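Local atomic coordinates of ginlfy protein (Ginkgo biloba, PDB entry 4UDE), a protein that probably acts as a DNA-binding transcription factor of the LEAFY family, represented here by its oligomerizing SAM domain. Residues 10-15 and 33-38; 27-31 and 53-59; 43-47 and 70-74. One frame throughout, in Å; residues are numbered along the deposited sequence.

Interaction 1: 10-15 and 33-38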
loop_
_atom_site.group_PDB
_atom_site.type_symbol
_atom_site.label_atom_id
_atom_site.label_comp_id
_atom_site.label_asym_id
_atom_site.label_seq_id
_atom_site.Cartn_x
_atom_site.Cartn_y
_atom_site.Cartn_z
ATOM N N SER A 10 -7.350 -5.380 5.407
ATOM C CA SER A 10 -7.625 -4.605 4.189
ATOM C C SER A 10 -6.372 -4.452 3.346
ATOM O O SER A 10 -6.433 -4.724 2.160
ATOM C CB SER A 10 -8.172 -3.224 4.532
ATOM O OG SER A 10 -9.491 -3.355 5.015
ATOM N N LEU A 11 -5.247 -4.048 3.957
ATOM C CA LEU A 11 -3.992 -3.871 3.230
ATOM C C LEU A 11 -3.404 -5.201 2.742
ATOM O O LEU A 11 -2.885 -5.253 1.621
ATOM C CB LEU A 11 -2.962 -3.029 4.020
ATOM C CG LEU A 11 -3.343 -1.558 4.379
ATOM C CD1 LEU A 11 -2.128 -0.812 4.915
ATOM C CD2 LEU A 11 -3.865 -0.785 3.186
ATOM N N GLU A 12 -3.512 -6.280 3.568
ATOM C CA GLU A 12 -3.051 -7.631 3.207
ATOM C C GLU A 12 -3.747 -8.053 1.931
ATOM O O GLU A 12 -3.087 -8.561 1.032
ATOM C CB GLU A 12 -3.382 -8.653 4.307
ATOM C CG GLU A 12 -2.343 -8.760 5.404
ATOM C CD GLU A 12 -2.706 -9.641 6.589
ATOM O OE1 GLU A 12 -3.782 -10.283 6.571
ATOM O OE2 GLU A 12 -1.914 -9.670 7.557
ATOM N N GLU A 13 -5.081 -7.828 1.852
ATOM C CA GLU A 13 -5.884 -8.143 0.675
ATOM C C GLU A 13 -5.461 -7.349 -0.549
ATOM O O GLU A 13 -5.408 -7.917 -1.635
ATOM C CB GLU A 13 -7.383 -7.942 0.954
ATOM C CG GLU A 13 -7.974 -9.039 1.822
ATOM C CD GLU A 13 -7.770 -10.445 1.290
ATOM O OE1 GLU A 13 -8.227 -10.733 0.158
ATOM O OE2 GLU A 13 -7.122 -11.248 2.001
ATOM N N LEU A 14 -5.188 -6.041 -0.391
ATOM C CA LEU A 14 -4.748 -5.206 -1.508
ATOM C C LEU A 14 -3.372 -5.638 -2.070
ATOM O O LEU A 14 -3.177 -5.717 -3.286
ATOM C CB LEU A 14 -4.690 -3.716 -1.092
ATOM C CG LEU A 14 -4.132 -2.700 -2.138
ATOM C CD1 LEU A 14 -5.039 -2.578 -3.352
ATOM C CD2 LEU A 14 -3.916 -1.352 -1.518
ATOM N N PHE A 15 -2.428 -5.880 -1.165
ATOM C CA PHE A 15 -1.040 -6.164 -1.498
ATOM C C PHE A 15 -0.670 -7.637 -1.712
ATOM O O PHE A 15 0.481 -7.918 -2.065
ATOM C CB PHE A 15 -0.131 -5.458 -0.489
ATOM C CG PHE A 15 -0.197 -3.947 -0.590
ATOM C CD1 PHE A 15 0.156 -3.295 -1.766
ATOM C CD2 PHE A 15 -0.547 -3.177 0.509
ATOM C CE1 PHE A 15 0.089 -1.902 -1.862
ATOM C CE2 PHE A 15 -0.594 -1.782 0.424
ATOM C CZ PHE A 15 -0.268 -1.152 -0.756
ATOM N N PHE A 33 -2.655 4.534 6.752
ATOM C CA PHE A 33 -3.099 4.288 5.372
ATOM C C PHE A 33 -4.216 3.284 5.278
ATOM O O PHE A 33 -4.241 2.284 6.007
ATOM C CB PHE A 33 -1.937 3.874 4.446
ATOM C CG PHE A 33 -1.057 5.040 4.087
ATOM C CD1 PHE A 33 -1.433 5.933 3.077
ATOM C CD2 PHE A 33 0.104 5.302 4.808
ATOM C CE1 PHE A 33 -0.631 7.027 2.756
ATOM C CE2 PHE A 33 0.904 6.407 4.492
ATOM C CZ PHE A 33 0.534 7.255 3.461
ATOM N N THR A 34 -5.156 3.574 4.379
ATOM C CA THR A 34 -6.302 2.751 4.021
ATOM C C THR A 34 -6.244 2.565 2.503
ATOM O O THR A 34 -5.595 3.345 1.806
ATOM C CB THR A 34 -7.661 3.384 4.454
ATOM O OG1 THR A 34 -7.982 4.498 3.622
ATOM C CG2 THR A 34 -7.736 3.731 5.958
ATOM N N VAL A 35 -6.942 1.551 2.001
ATOM C CA VAL A 35 -7.052 1.231 0.571
ATOM C C VAL A 35 -7.663 2.407 -0.217
ATOM O O VAL A 35 -7.147 2.770 -1.279
ATOM C CB VAL A 35 -7.832 -0.095 0.352
ATOM C CG1 VAL A 35 -8.058 -0.366 -1.139
ATOM C CG2 VAL A 35 -7.111 -1.263 1.021
ATOM N N ASN A 36 -8.758 2.993 0.300
ATOM C CA ASN A 36 -9.429 4.140 -0.335
ATOM C C ASN A 36 -8.506 5.335 -0.524
ATOM O O ASN A 36 -8.522 5.961 -1.583
ATOM C CB ASN A 36 -10.693 4.534 0.418
ATOM C CG ASN A 36 -11.887 3.718 0.012
ATOM O OD1 ASN A 36 -11.758 2.686 -0.611
ATOM N ND2 ASN A 36 -13.081 4.210 0.263
ATOM N N THR A 37 -7.664 5.606 0.464
ATOM C CA THR A 37 -6.682 6.680 0.387
ATOM C C THR A 37 -5.678 6.399 -0.729
ATOM O O THR A 37 -5.486 7.256 -1.577
ATOM C CB THR A 37 -6.010 6.879 1.740
ATOM O OG1 THR A 37 -6.988 7.348 2.660
ATOM C CG2 THR A 37 -4.820 7.839 1.672
ATOM N N LEU A 38 -5.060 5.203 -0.720
ATOM C CA LEU A 38 -4.062 4.772 -1.709
ATOM C C LEU A 38 -4.575 4.801 -3.156
ATOM O O LEU A 38 -3.875 5.326 -4.018
ATOM C CB LEU A 38 -3.476 3.392 -1.352
ATOM C CG LEU A 38 -2.704 3.313 -0.023
ATOM C CD1 LEU A 38 -2.637 1.864 0.480
ATOM C CD2 LEU A 38 -1.284 3.936 -0.139
#

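Interaction 2: 27-31 and 53-59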
loop_
_atom_site.group_PDB
_atom_site.type_symbol
_atom_site.label_atom_id
_atom_site.label_comp_id
_atom_site.label_asym_id
_atom_site.label_seq_id
_atom_site.Cartn_x
_atom_site.Cartn_y
_atom_site.Cartn_z
ATOM N N LYS A 27 3.711 -1.210 9.264
ATOM C CA LYS A 27 4.087 0.184 9.333
ATOM C C LYS A 27 3.072 1.096 8.622
ATOM O O LYS A 27 2.740 2.147 9.155
ATOM C CB LYS A 27 5.524 0.403 8.817
ATOM C CG LYS A 27 6.067 1.815 9.094
ATOM C CD LYS A 27 6.039 2.274 10.554
ATOM C CE LYS A 27 7.033 1.552 11.431
ATOM N NZ LYS A 27 6.927 1.996 12.846
ATOM N N MET A 28 2.561 0.684 7.459
ATOM C CA MET A 28 1.549 1.453 6.708
ATOM C C MET A 28 0.244 1.642 7.516
ATOM O O MET A 28 -0.294 2.740 7.535
ATOM C CB MET A 28 1.287 0.817 5.339
ATOM C CG MET A 28 2.480 0.902 4.407
ATOM S SD MET A 28 2.178 0.093 2.814
ATOM C CE MET A 28 1.064 1.293 2.077
ATOM N N VAL A 29 -0.202 0.604 8.248
ATOM C CA VAL A 29 -1.391 0.661 9.124
ATOM C C VAL A 29 -1.148 1.691 10.243
ATOM O O VAL A 29 -2.001 2.538 10.499
ATOM C CB VAL A 29 -1.721 -0.737 9.718
ATOM C CG1 VAL A 29 -2.803 -0.654 10.805
ATOM C CG2 VAL A 29 -2.145 -1.699 8.619
ATOM N N GLU A 30 0.042 1.621 10.871
ATOM C CA GLU A 30 0.483 2.488 11.953
ATOM C C GLU A 30 0.537 3.957 11.476
ATOM O O GLU A 30 0.199 4.873 12.241
ATOM C CB GLU A 30 1.831 1.973 12.449
ATOM C CG GLU A 30 2.464 2.714 13.607
ATOM C CD GLU A 30 3.867 2.215 13.910
ATOM O OE1 GLU A 30 4.117 0.989 13.791
ATOM O OE2 GLU A 30 4.725 3.062 14.248
ATOM N N MET A 31 0.897 4.166 10.189
ATOM C CA MET A 31 0.936 5.491 9.565
ATOM C C MET A 31 -0.457 6.003 9.202
ATOM O O MET A 31 -0.594 7.164 8.835
ATOM C CB MET A 31 1.842 5.487 8.335
ATOM C CG MET A 31 3.300 5.497 8.675
ATOM S SD MET A 31 4.301 5.505 7.178
ATOM C CE MET A 31 4.359 3.934 6.902
ATOM N N LEU A 53 8.684 5.864 3.880
ATOM C CA LEU A 53 8.831 4.584 4.567
ATOM C C LEU A 53 10.315 4.269 4.883
ATOM O O LEU A 53 10.641 3.897 6.013
ATOM C CB LEU A 53 8.212 3.463 3.722
ATOM C CG LEU A 53 6.705 3.276 3.820
ATOM C CD1 LEU A 53 6.180 2.448 2.633
ATOM C CD2 LEU A 53 6.341 2.586 5.089
ATOM N N VAL A 54 11.202 4.446 3.889
ATOM C CA VAL A 54 12.644 4.173 3.990
ATOM C C VAL A 54 13.359 5.260 4.808
ATOM O O VAL A 54 14.057 4.932 5.756
ATOM C CB VAL A 54 13.306 4.029 2.575
ATOM C CG1 VAL A 54 14.827 3.868 2.678
ATOM C CG2 VAL A 54 12.692 2.886 1.767
ATOM N N ASP A 55 13.234 6.539 4.403
ATOM C CA ASP A 55 13.935 7.673 5.022
ATOM C C ASP A 55 13.510 8.035 6.440
ATOM O O ASP A 55 14.368 8.306 7.268
ATOM C CB ASP A 55 13.885 8.920 4.112
ATOM C CG ASP A 55 14.580 8.794 2.755
ATOM O OD1 ASP A 55 15.271 7.768 2.522
ATOM O OD2 ASP A 55 14.470 9.741 1.943
ATOM N N ILE A 56 12.207 8.089 6.714
ATOM C CA ILE A 56 11.713 8.520 8.017
ATOM C C ILE A 56 11.373 7.359 8.933
ATOM O O ILE A 56 11.729 7.380 10.117
ATOM C CB ILE A 56 10.513 9.505 7.822
ATOM C CG1 ILE A 56 10.939 10.723 6.956
ATOM C CG2 ILE A 56 9.904 9.959 9.164
ATOM C CD1 ILE A 56 9.819 11.358 6.224
ATOM N N TYR A 57 10.648 6.376 8.390
ATOM C CA TYR A 57 10.120 5.241 9.129
ATOM C C TYR A 57 11.068 4.059 9.220
ATOM O O TYR A 57 10.855 3.125 10.004
ATOM C CB TYR A 57 8.690 4.918 8.660
ATOM C CG TYR A 57 7.747 6.057 8.997
ATOM C CD1 TYR A 57 7.183 6.167 10.266
ATOM C CD2 TYR A 57 7.527 7.100 8.097
ATOM C CE1 TYR A 57 6.360 7.244 10.606
ATOM C CE2 TYR A 57 6.728 8.203 8.439
ATOM C CZ TYR A 57 6.142 8.264 9.694
ATOM O OH TYR A 57 5.336 9.327 10.048
ATOM N N ARG A 58 12.172 4.159 8.469
ATOM C CA ARG A 58 13.274 3.195 8.441
ATOM C C ARG A 58 12.824 1.768 8.151
ATOM O O ARG A 58 13.412 0.813 8.663
ATOM C CB ARG A 58 14.181 3.310 9.699
ATOM C CG ARG A 58 14.568 4.753 10.051
ATOM C CD ARG A 58 15.911 4.849 10.740
ATOM N NE ARG A 58 16.877 5.422 9.813
ATOM C CZ ARG A 58 18.112 4.973 9.604
ATOM N NH1 ARG A 58 18.584 3.950 10.308
ATOM N NH2 ARG A 58 18.895 5.566 8.718
ATOM N N VAL A 59 11.811 1.622 7.278
ATOM C CA VAL A 59 11.365 0.290 6.896
ATOM C C VAL A 59 12.322 -0.271 5.839
ATOM O O VAL A 59 12.802 0.466 4.979
ATOM C CB VAL A 59 9.834 0.130 6.563
ATOM C CG1 VAL A 59 8.981 1.154 7.290
ATOM C CG2 VAL A 59 9.552 0.176 5.079
#

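Interaction 3: 43-47 and 70-74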
loop_
_atom_site.group_PDB
_atom_site.type_symbol
_atom_site.label_atom_id
_atom_site.label_comp_id
_atom_site.label_asym_id
_atom_site.label_seq_id
_atom_site.Cartn_x
_atom_site.Cartn_y
_atom_site.Cartn_z
ATOM N N GLU A 43 0.607 8.712 -8.734
ATOM C CA GLU A 43 1.855 7.929 -8.833
ATOM C C GLU A 43 2.992 8.624 -8.091
ATOM O O GLU A 43 3.782 7.954 -7.415
ATOM C CB GLU A 43 2.260 7.763 -10.304
ATOM C CG GLU A 43 1.316 6.844 -11.061
ATOM C CD GLU A 43 1.807 5.422 -11.214
ATOM O OE1 GLU A 43 3.041 5.212 -11.162
ATOM O OE2 GLU A 43 0.964 4.534 -11.473
ATOM N N GLN A 44 3.058 9.974 -8.201
ATOM C CA GLN A 44 4.074 10.788 -7.517
ATOM C C GLN A 44 3.895 10.738 -5.987
ATOM O O GLN A 44 4.889 10.649 -5.274
ATOM C CB GLN A 44 4.080 12.243 -8.036
ATOM C CG GLN A 44 5.213 13.139 -7.460
ATOM C CD GLN A 44 6.605 12.553 -7.639
ATOM O OE1 GLN A 44 7.037 12.234 -8.758
ATOM N NE2 GLN A 44 7.331 12.376 -6.531
ATOM N N GLU A 45 2.638 10.763 -5.491
ATOM C CA GLU A 45 2.344 10.698 -4.047
ATOM C C GLU A 45 2.712 9.327 -3.492
ATOM O O GLU A 45 3.243 9.233 -2.390
ATOM C CB GLU A 45 0.879 11.069 -3.755
ATOM C CG GLU A 45 0.586 12.538 -4.052
ATOM C CD GLU A 45 -0.880 12.938 -4.047
ATOM O OE1 GLU A 45 -1.743 12.044 -4.151
ATOM O OE2 GLU A 45 -1.170 14.149 -3.952
ATOM N N LEU A 46 2.489 8.272 -4.285
ATOM C CA LEU A 46 2.888 6.911 -3.906
ATOM C C LEU A 46 4.428 6.814 -3.845
ATOM O O LEU A 46 4.944 6.219 -2.896
ATOM C CB LEU A 46 2.284 5.867 -4.839
ATOM C CG LEU A 46 0.747 5.789 -4.811
ATOM C CD1 LEU A 46 0.194 5.161 -6.093
ATOM C CD2 LEU A 46 0.228 5.058 -3.545
ATOM N N ASP A 47 5.162 7.492 -4.786
ATOM C CA ASP A 47 6.637 7.538 -4.757
ATOM C C ASP A 47 7.141 8.205 -3.474
ATOM O O ASP A 47 8.089 7.720 -2.859
ATOM C CB ASP A 47 7.214 8.268 -5.987
ATOM C CG ASP A 47 7.041 7.513 -7.294
ATOM O OD1 ASP A 47 7.064 6.265 -7.264
ATOM O OD2 ASP A 47 6.904 8.177 -8.352
ATOM N N LYS A 70 3.311 -0.084 -5.907
ATOM C CA LYS A 70 2.803 0.678 -7.062
ATOM C C LYS A 70 1.945 -0.179 -7.990
ATOM O O LYS A 70 0.910 0.288 -8.447
ATOM C CB LYS A 70 3.960 1.296 -7.861
ATOM C CG LYS A 70 4.874 2.238 -7.073
ATOM C CD LYS A 70 4.371 3.695 -7.044
ATOM C CE LYS A 70 4.350 4.385 -8.397
ATOM N NZ LYS A 70 5.678 4.365 -9.083
ATOM N N SER A 71 2.376 -1.414 -8.281
ATOM C CA SER A 71 1.645 -2.343 -9.158
ATOM C C SER A 71 0.303 -2.742 -8.561
ATOM O O SER A 71 -0.684 -2.836 -9.300
ATOM C CB SER A 71 2.485 -3.591 -9.429
ATOM O OG SER A 71 3.474 -3.319 -10.408
ATOM N N ALA A 72 0.265 -2.962 -7.219
ATOM C CA ALA A 72 -0.957 -3.342 -6.511
ATOM C C ALA A 72 -1.982 -2.212 -6.587
ATOM O O ALA A 72 -3.142 -2.484 -6.872
ATOM C CB ALA A 72 -0.647 -3.689 -5.056
ATOM N N VAL A 73 -1.538 -0.942 -6.429
ATOM C CA VAL A 73 -2.424 0.237 -6.524
ATOM C C VAL A 73 -2.892 0.444 -7.989
ATOM O O VAL A 73 -4.083 0.640 -8.214
ATOM C CB VAL A 73 -1.803 1.506 -5.873
ATOM C CG1 VAL A 73 -2.705 2.737 -6.057
ATOM C CG2 VAL A 73 -1.536 1.272 -4.389
ATOM N N ARG A 74 -1.975 0.313 -8.983
ATOM C CA ARG A 74 -2.348 0.424 -10.412
ATOM C C ARG A 74 -3.419 -0.569 -10.785
ATOM O O ARG A 74 -4.359 -0.208 -11.488
ATOM C CB ARG A 74 -1.153 0.170 -11.335
ATOM C CG ARG A 74 -0.199 1.310 -11.411
ATOM C CD ARG A 74 1.023 0.886 -12.183
ATOM N NE ARG A 74 2.018 1.946 -12.166
ATOM C CZ ARG A 74 3.278 1.786 -12.543
ATOM N NH1 ARG A 74 3.714 0.597 -12.948
ATOM N NH2 ARG A 74 4.117 2.807 -12.509
HETATM O O HOH W 1 5.658 6.211 -11.539
#

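Interaction 1: 10-15 and 33-38
V35 and L38 turn toward L11 and L14 where two helices of the five-helix SAM bundle meet: the end of helix 2-15 and the short helix 35-39. V35 has CG1 anti to its backbone N (chi1 175°), which sends CG2, the other branch, into the facing helix. V35 CG2 sits 3.7 Å from S10 O, and L11 CD2 and L14 CB lie around it as well. L11 and L14 both slide past V35, running in the opposite direction to it.

One turn on, L38 sets CD1 against both leucines: L11 crosses it at about a right angle, and L14 at a slant. CG of L14 stands anti to the backbone N (chi1 175°) and brings L14 CD2 to 4.0 Å from L38 CD1. L14 CD2 also rests over one face of the F15 ring, offset toward the rim. T34 occupies the N-cap position of the short helix, and its OG1 shares a hydrogen bond with T37 OG1. M28 of helix 22-30 also packs on L11, and the F15 ring closes the apolar cluster, F15 CZ lying 4.0 Å from L38 CD1.

Interaction 2: 27-31 and 53-59
K27 of helix 22-30 and M31, four residues further on, lie against L53, Y57 and V59, where helix 43-55 runs out into the following loop. M31 is the side chain to follow. From CB, which points toward the other segment, the chain runs straight through chi2 (-180°), carrying CG and SD across the Y57 ring. M31 CG stands over the face, 4.1 Å from the Y57 ring centroid, as a CH-pi contact. M31 SD comes next, over the same face at 3.8 Å from the Y57 centroid and only 15° off the ring normal. The chain then bends at chi3 (-86°), and CE turns off the tyrosine to meet the L53 side chain at CG and CD2; the modelled approach to CD2 is too close to be trusted. I56 CG2 lies on the opposite face of the Y57 ring, so the ring is flanked by the M31 thioether and the I56 methyl.

K27 takes a bent course beside it. K27 CG presses on V59 CG1 at 3.5 Å, tight for two carbons, while K27 CD passes 4.1 Å from Y57 CD1. Further along, K27 NZ makes a salt bridge with E30 OE2 at 2.8 Å, approaching from above the carboxylate plane. M28 CG adds a looser apolar touch on L53 CD2. With the methionine sulfur over the tyrosine face, this is a Met-aromatic contact, here joining the region where helix 22-30 finishes to the loop after helix 43-55 in the SAM domain.

Interaction 3: 43-47 and 70-74
E43 and R74 cross at about a right angle, yet their charged ends lie nearly flat together, the carboxylate and guanidinium planes only 20° apart. R74, extended from CG to NE, grips the acid side-on with two nitrogens. R74 NE gives a nearly straight bond to the syn lone pair of E43 OE2, 2.9 Å long. R74 NH2 reaches E43 OE1 at 3.0 Å, also on the syn side, so the pair of bonds fixes the rotation of both flat groups.

K70 arrives differently. Bent at chi2, chi3 and chi4, its chain folds over L46, with K70 CD 3.7 Å from L46 CB, and crosses D47 at about a right angle. K70 NZ donates to D47 OD1 at 3.0 Å and makes a longer salt bridge to E43 OE1, which a water also links to NZ. E43 OE1 therefore faces two cationic side chains, which would probably stabilise its negative charge.

On the buried side, L46 and V73 reach toward each other tip to tip, L46 CD1 3.8 Å from V73 CG1. The two segments run roughly antiparallel, at 149°. A salt-bridge network of E43, D47, K70 and R74 beside an apolar pair thus ties helix 43-55 to the long C-terminal helix 63-83 of the SAM fold.

All three contacts lie within one SAM domain, but at different depths. Interaction 1 is nearest the chain centre, and its side-chain pairs across the interface are all apolar. Interaction 2 is further out, with sulfur and an aromatic ring doing much of the work, and interaction 3 combines a buried apolar pair with a salt-bridge network toward the outside. Interactions 2 and 3 use separate portions of helix 43-55 and do not touch each other. Interaction 1 meets both: L11 and F15 pack on M28, F33 N probably hydrogen-bonds to M28 O, F15 CD1 packs on A72 CB, and L38 meets L46 and V73. The apolar cluster of 10-15 and 33-38 thus connects the two other contacts.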